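Lmo2470 protein (Listeria monocytogenes EGD-e, PDB 5HL3) is a calcium-binding internalin with leucine-rich repeats that interacts with host afadin and facilitates crossing of the basement membrane by the bacterium. Local coordinates at residues I286-E291 and E320-T325; L296-V301 and S341-Y346. One frame throughout, in Å; residues are numbered along the deposited sequence.

Interaction 1. Residues I286-E291 and E320-T325. With CA (calcium ion), chain G.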
loop_
_atom_site.group_PDB
_atom_site.type_symbol
_atom_site.label_atom_id
_atom_site.label_comp_id
_atom_site.label_asym_id
_atom_site.label_seq_id
_atom_site.Cartn_x
_atom_site.Cartn_y
_atom_site.Cartn_z
ATOM N N ILE A 286 -22.823 7.639 9.797
ATOM C CA ILE A 286 -22.124 7.917 8.540
ATOM C C ILE A 286 -23.027 8.530 7.487
ATOM O O ILE A 286 -22.586 9.427 6.734
ATOM C CB ILE A 286 -21.385 6.659 8.013
ATOM C CG1 ILE A 286 -20.552 7.004 6.763
ATOM C CG2 ILE A 286 -22.354 5.496 7.740
ATOM C CD1 ILE A 286 -19.619 5.894 6.310
ATOM N N TYR A 287 -24.287 8.111 7.407
ATOM C CA TYR A 287 -25.196 8.702 6.427
ATOM C C TYR A 287 -25.317 10.194 6.686
ATOM O O TYR A 287 -25.220 11.020 5.748
ATOM C CB TYR A 287 -26.608 8.028 6.432
ATOM C CG TYR A 287 -27.607 8.888 5.683
ATOM C CD1 TYR A 287 -27.587 8.942 4.278
ATOM C CD2 TYR A 287 -28.446 9.768 6.356
ATOM C CE1 TYR A 287 -28.421 9.790 3.585
ATOM C CE2 TYR A 287 -29.267 10.650 5.659
ATOM C CZ TYR A 287 -29.256 10.645 4.276
ATOM O OH TYR A 287 -30.100 11.523 3.592
ATOM N N PHE A 288 -25.601 10.556 7.938
ATOM C CA PHE A 288 -25.796 11.964 8.284
ATOM C C PHE A 288 -24.546 12.815 8.089
ATOM O O PHE A 288 -24.643 13.950 7.645
ATOM C CB PHE A 288 -26.416 12.088 9.677
ATOM C CG PHE A 288 -27.785 11.474 9.736
ATOM C CD1 PHE A 288 -28.877 12.132 9.204
ATOM C CD2 PHE A 288 -27.952 10.179 10.204
ATOM C CE1 PHE A 288 -30.138 11.548 9.206
ATOM C CE2 PHE A 288 -29.185 9.570 10.158
ATOM C CZ PHE A 288 -30.272 10.260 9.668
ATOM N N GLN A 289 -23.382 12.246 8.362
ATOM C CA GLN A 289 -22.115 12.934 8.116
ATOM C C GLN A 289 -21.895 13.171 6.626
ATOM O O GLN A 289 -21.506 14.290 6.216
ATOM C CB GLN A 289 -20.960 12.131 8.687
ATOM C CG GLN A 289 -20.905 12.104 10.197
ATOM C CD GLN A 289 -19.832 11.146 10.694
ATOM O OE1 GLN A 289 -19.871 9.940 10.389
ATOM N NE2 GLN A 289 -18.883 11.667 11.443
HETATM N N MSE A 290 -22.118 12.134 5.817
HETATM C CA MSE A 290 -21.940 12.260 4.368
HETATM C C MSE A 290 -22.932 13.242 3.787
HETATM O O MSE A 290 -22.605 14.033 2.902
HETATM C CB MSE A 290 -22.010 10.880 3.678
HETATM C CG MSE A 290 -20.767 10.076 4.050
HETATM SE SE MSE A 290 -20.678 8.284 3.269
HETATM C CE MSE A 290 -20.673 8.729 1.349
ATOM N N GLU A 291 -24.177 13.197 4.262
ATOM C CA GLU A 291 -25.209 14.085 3.740
ATOM C C GLU A 291 -24.882 15.527 4.062
ATOM O O GLU A 291 -24.895 16.394 3.157
ATOM C CB GLU A 291 -26.592 13.696 4.316
ATOM C CG GLU A 291 -27.789 14.341 3.625
ATOM C CD GLU A 291 -27.964 15.821 3.913
ATOM O OE1 GLU A 291 -27.642 16.313 5.016
ATOM O OE2 GLU A 291 -28.478 16.526 3.022
ATOM N N GLU A 320 -34.401 15.281 12.166
ATOM C CA GLU A 320 -34.221 15.869 13.515
ATOM C C GLU A 320 -33.440 14.936 14.448
ATOM O O GLU A 320 -32.395 15.316 14.989
ATOM C CB GLU A 320 -35.551 16.309 14.141
ATOM C CG GLU A 320 -36.089 17.640 13.622
ATOM C CD GLU A 320 -35.336 18.877 14.149
ATOM O OE1 GLU A 320 -36.014 19.890 14.483
ATOM O OE2 GLU A 320 -34.083 18.856 14.223
ATOM N N GLY A 321 -33.908 13.702 14.582
ATOM C CA GLY A 321 -33.280 12.751 15.480
ATOM C C GLY A 321 -32.153 11.947 14.869
ATOM O O GLY A 321 -31.592 11.098 15.543
ATOM N N ASN A 322 -31.807 12.218 13.601
ATOM C CA ASN A 322 -30.768 11.480 12.891
ATOM C C ASN A 322 -30.966 9.960 12.952
ATOM O O ASN A 322 -30.108 9.216 13.416
ATOM C CB ASN A 322 -29.350 11.874 13.364
ATOM C CG ASN A 322 -28.916 13.246 12.861
ATOM O OD1 ASN A 322 -29.723 14.050 12.404
ATOM N ND2 ASN A 322 -27.621 13.502 12.934
ATOM N N THR A 323 -32.124 9.518 12.486
ATOM C CA THR A 323 -32.389 8.074 12.404
ATOM C C THR A 323 -33.051 7.821 11.053
ATOM O O THR A 323 -33.430 8.751 10.333
ATOM C CB THR A 323 -33.325 7.569 13.527
ATOM O OG1 THR A 323 -34.571 8.223 13.428
ATOM C CG2 THR A 323 -32.759 7.816 14.933
ATOM N N ILE A 324 -33.163 6.540 10.708
ATOM C CA ILE A 324 -33.795 6.088 9.476
ATOM C C ILE A 324 -34.800 5.011 9.855
ATOM O O ILE A 324 -34.471 4.116 10.631
ATOM C CB ILE A 324 -32.770 5.537 8.469
ATOM C CG1 ILE A 324 -31.786 6.628 8.062
ATOM C CG2 ILE A 324 -33.469 4.950 7.248
ATOM C CD1 ILE A 324 -30.597 6.135 7.249
ATOM N N THR A 325 -36.011 5.080 9.300
ATOM C CA THR A 325 -37.058 4.103 9.627
ATOM C C THR A 325 -37.445 3.302 8.402
ATOM O O THR A 325 -37.720 3.880 7.355
ATOM C CB THR A 325 -38.302 4.794 10.217
ATOM O OG1 THR A 325 -37.925 5.426 11.452
ATOM C CG2 THR A 325 -39.408 3.810 10.479
HETATM CA CA CA G . -29.990 16.078 11.339
HETATM O O HOH W 1 -30.118 16.707 13.539
HETATM O O HOH W 2 -28.504 18.286 11.404
HETATM O O HOH W 3 -31.274 18.082 10.691
HETATM O O HOH W 4 -28.009 15.657 10.218
#
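A calcium-bearing turn leading into strand 323-326 meets the short helix 285-292 of the C-terminal E-set-like domain, and Phe288 and Asn322 stack at the join. The Phe288 ring and Asn322 carboxamide planes are 4° from parallel, one stacked over the other, their side chains running past one another in opposite directions. Asn322 CB sits 3.8 Å from the centroid of the Phe288 ring, almost on the ring normal, a CH-pi contact over the face, while Asn322 ND2 reaches back over Phe288 CB at 3.7 Å. The Asn322 backbone also lies against the ring, with Phe288 CE2 3.3 Å from Asn322 C. With CG beside its backbone N (chi1 -74°), Asn322 lays its amide along the ring and sends OD1 to the calcium ion, 2.3 Å away. Four waters and Glu319 O are among the ion's other ligands, and one of these waters donates to Glu320 O. Farther along the strand, Phe288 CZ and Tyr287 CD2 approach Ile324 CG1 and Ile324 CD1 respectively, both at 4.3 Å. Tyr287 CD2 also lies 3.6 Å above the centre of the Phe288 ring on the face opposite Asn322. A G1 beta bulge opposite Asn318 begins the strand, with Asn322 at its first position, where a positive phi (52°) is usual; Thr323 OG1 is bonded to Asn318. Because OD1 is bound to the ion and the amide is flat against the ring, rotation of the Asn322 side chain is probably restricted, and the metal would probably polarise the carboxamide.

Interaction 2. Residues L296-V301 and S341-Y346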
loop_
_atom_site.group_PDB
_atom_site.type_symbol
_atom_site.label_atom_id
_atom_site.label_comp_id
_atom_site.label_asym_id
_atom_site.label_seq_id
_atom_site.Cartn_x
_atom_site.Cartn_y
_atom_site.Cartn_z
ATOM N N LEU A 296 -22.555 13.176 -0.947
ATOM C CA LEU A 296 -23.408 12.293 -1.713
ATOM C C LEU A 296 -23.504 12.687 -3.170
ATOM O O LEU A 296 -23.594 13.873 -3.495
ATOM C CB LEU A 296 -24.823 12.269 -1.126
ATOM C CG LEU A 296 -24.964 11.833 0.335
ATOM C CD1 LEU A 296 -26.434 12.003 0.778
ATOM C CD2 LEU A 296 -24.449 10.428 0.579
ATOM N N VAL A 297 -23.525 11.679 -4.034
ATOM C CA VAL A 297 -23.755 11.874 -5.486
ATOM C C VAL A 297 -25.219 11.671 -5.911
ATOM O O VAL A 297 -25.593 11.954 -7.053
ATOM C CB VAL A 297 -22.828 10.964 -6.348
ATOM C CG1 VAL A 297 -21.356 11.243 -6.086
ATOM C CG2 VAL A 297 -23.162 9.480 -6.167
ATOM N N SER A 298 -26.024 11.111 -5.006
ATOM C CA SER A 298 -27.464 10.912 -5.232
ATOM C C SER A 298 -28.142 10.973 -3.857
ATOM O O SER A 298 -27.543 10.591 -2.873
ATOM C CB SER A 298 -27.719 9.561 -5.889
ATOM O OG SER A 298 -27.264 8.514 -5.083
ATOM N N PRO A 299 -29.408 11.451 -3.804
ATOM C CA PRO A 299 -30.039 11.684 -2.493
ATOM C C PRO A 299 -30.847 10.538 -1.899
ATOM O O PRO A 299 -31.108 10.546 -0.699
ATOM C CB PRO A 299 -30.973 12.870 -2.783
ATOM C CG PRO A 299 -31.368 12.662 -4.213
ATOM C CD PRO A 299 -30.101 12.183 -4.881
ATOM N N GLU A 300 -31.249 9.578 -2.712
ATOM C CA GLU A 300 -32.191 8.558 -2.252
ATOM C C GLU A 300 -31.612 7.619 -1.203
ATOM O O GLU A 300 -30.438 7.243 -1.273
ATOM C CB GLU A 300 -32.701 7.727 -3.428
ATOM C CG GLU A 300 -33.540 8.473 -4.452
ATOM C CD GLU A 300 -32.774 9.305 -5.470
ATOM O OE1 GLU A 300 -31.524 9.198 -5.572
ATOM O OE2 GLU A 300 -33.475 10.087 -6.185
ATOM N N VAL A 301 -32.447 7.240 -0.236
ATOM C CA VAL A 301 -32.119 6.257 0.771
ATOM C C VAL A 301 -33.182 5.159 0.650
ATOM O O VAL A 301 -34.377 5.438 0.774
ATOM C CB VAL A 301 -32.161 6.884 2.171
ATOM C CG1 VAL A 301 -31.905 5.839 3.254
ATOM C CG2 VAL A 301 -31.217 8.089 2.245
ATOM N N SER A 341 -29.607 1.161 2.031
ATOM C CA SER A 341 -28.563 1.591 1.102
ATOM C C SER A 341 -28.772 3.043 0.704
ATOM O O SER A 341 -29.909 3.512 0.595
ATOM C CB SER A 341 -28.546 0.688 -0.124
ATOM O OG SER A 341 -28.037 -0.619 0.212
ATOM N N TYR A 342 -27.670 3.743 0.459
ATOM C CA TYR A 342 -27.721 5.120 0.006
ATOM C C TYR A 342 -26.474 5.399 -0.839
ATOM O O TYR A 342 -25.575 4.555 -0.985
ATOM C CB TYR A 342 -27.862 6.078 1.197
ATOM C CG TYR A 342 -26.653 6.157 2.074
ATOM C CD1 TYR A 342 -26.468 5.273 3.162
ATOM C CD2 TYR A 342 -25.638 7.081 1.796
ATOM C CE1 TYR A 342 -25.343 5.357 3.941
ATOM C CE2 TYR A 342 -24.525 7.161 2.588
ATOM C CZ TYR A 342 -24.356 6.278 3.637
ATOM O OH TYR A 342 -23.226 6.339 4.414
ATOM N N ASN A 343 -26.430 6.611 -1.395
ATOM C CA ASN A 343 -25.321 7.009 -2.297
ATOM C C ASN A 343 -25.177 6.038 -3.455
ATOM O O ASN A 343 -24.089 5.738 -3.917
ATOM C CB ASN A 343 -23.968 7.206 -1.552
ATOM C CG ASN A 343 -23.087 8.198 -2.254
ATOM O OD1 ASN A 343 -23.603 9.158 -2.786
ATOM N ND2 ASN A 343 -21.775 7.962 -2.290
ATOM N N HIS A 344 -26.305 5.542 -3.948
ATOM C CA HIS A 344 -26.264 4.679 -5.105
ATOM C C HIS A 344 -25.674 5.432 -6.307
ATOM O O HIS A 344 -26.115 6.540 -6.640
ATOM C CB HIS A 344 -27.673 4.257 -5.525
ATOM C CG HIS A 344 -28.394 3.418 -4.523
ATOM N ND1 HIS A 344 -28.288 2.050 -4.492
ATOM C CD2 HIS A 344 -29.300 3.749 -3.576
ATOM C CE1 HIS A 344 -29.090 1.567 -3.562
ATOM N NE2 HIS A 344 -29.710 2.584 -2.984
ATOM N N ASN A 345 -24.691 4.817 -6.937
ATOM C CA ASN A 345 -24.068 5.372 -8.135
ATOM C C ASN A 345 -24.088 4.271 -9.169
ATOM O O ASN A 345 -23.196 3.416 -9.236
ATOM C CB ASN A 345 -22.654 5.863 -7.863
ATOM C CG ASN A 345 -22.108 6.691 -9.011
ATOM O OD1 ASN A 345 -22.495 6.495 -10.159
ATOM N ND2 ASN A 345 -21.221 7.613 -8.711
ATOM N N TYR A 346 -25.181 4.252 -9.910
ATOM C CA TYR A 346 -25.406 3.196 -10.883
ATOM C C TYR A 346 -24.373 3.229 -11.990
ATOM O O TYR A 346 -23.946 2.176 -12.458
ATOM C CB TYR A 346 -26.844 3.252 -11.421
ATOM C CG TYR A 346 -27.891 3.159 -10.316
ATOM C CD1 TYR A 346 -28.055 1.985 -9.575
ATOM C CD2 TYR A 346 -28.720 4.250 -10.008
ATOM C CE1 TYR A 346 -29.002 1.897 -8.556
ATOM C CE2 TYR A 346 -29.667 4.173 -8.996
ATOM C CZ TYR A 346 -29.806 2.997 -8.276
ATOM O OH TYR A 346 -30.750 2.918 -7.268
HETATM O O HOH W 5 -28.099 8.874 -0.818
HETATM O O HOH W 6 -28.932 6.966 -3.590
#
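Residues 296-301 run without regular structure beside 341-346, which turns a corner at Asn343, a residue with positive phi, and Val301 CA lies 4.6 Å from Tyr342 CA. At the corner the Asn343 side chain extends with CG anti to N (chi1 -152°), and its OD1 accepts from Val297 N at 2.8 Å; the donor lies in the carbonyl plane and the bond is fairly straight, 162° at the hydrogen. Val297 CG2 packs on the same oxygen and, at 3.7 Å, on Asn345 ND2. Ser298 OG donates to His344 O over 2.8 Å, tilted 22° from that carbonyl's plane. Two waters bridge the segments: one links Ser298 O and Glu300 O to Asn343 N, the other joins Ser298 OG and Glu300 O to His344 N, so backbone groups here are satisfied through solvent. Leu296 CD2 meets the edge of the Tyr342 ring, 3.8 Å from Tyr342 CD2, and Val301 CG2 lies alongside Tyr342 CB. Asn343 ND2 bonds Gln263, His344 NE2 bonds Thr302, and Ser341 OG bonds Asp339, a calcium ligand. The contact ties the loop between helix 285-292 and strand 301-306 to strand 334-345, whose Tyr342 packs on that helix and on strand 350-360.

Interaction 1 sets helix 285-292 against strand 323-326; interaction 2 sets the loop after that helix against strand 334-345 of the same mixed sheet, with the centres of the two contacts about 13 Å apart. Interaction 1 is the more buried, resting on aromatic and aliphatic packing with a calcium ion at its outer margin; interaction 2 is partly buried and polar, relying on direct and water-mediated hydrogen bonds. They touch through Tyr342, Met290, Tyr287 and Val301: Met290 SE lies 3.4 Å from Tyr342 OH, Tyr287 CE1 lies 3.5 Å from Val301 CG2, and the rings of Tyr287 and Tyr342 pack edge-to-face. Their segments alternate along the chain.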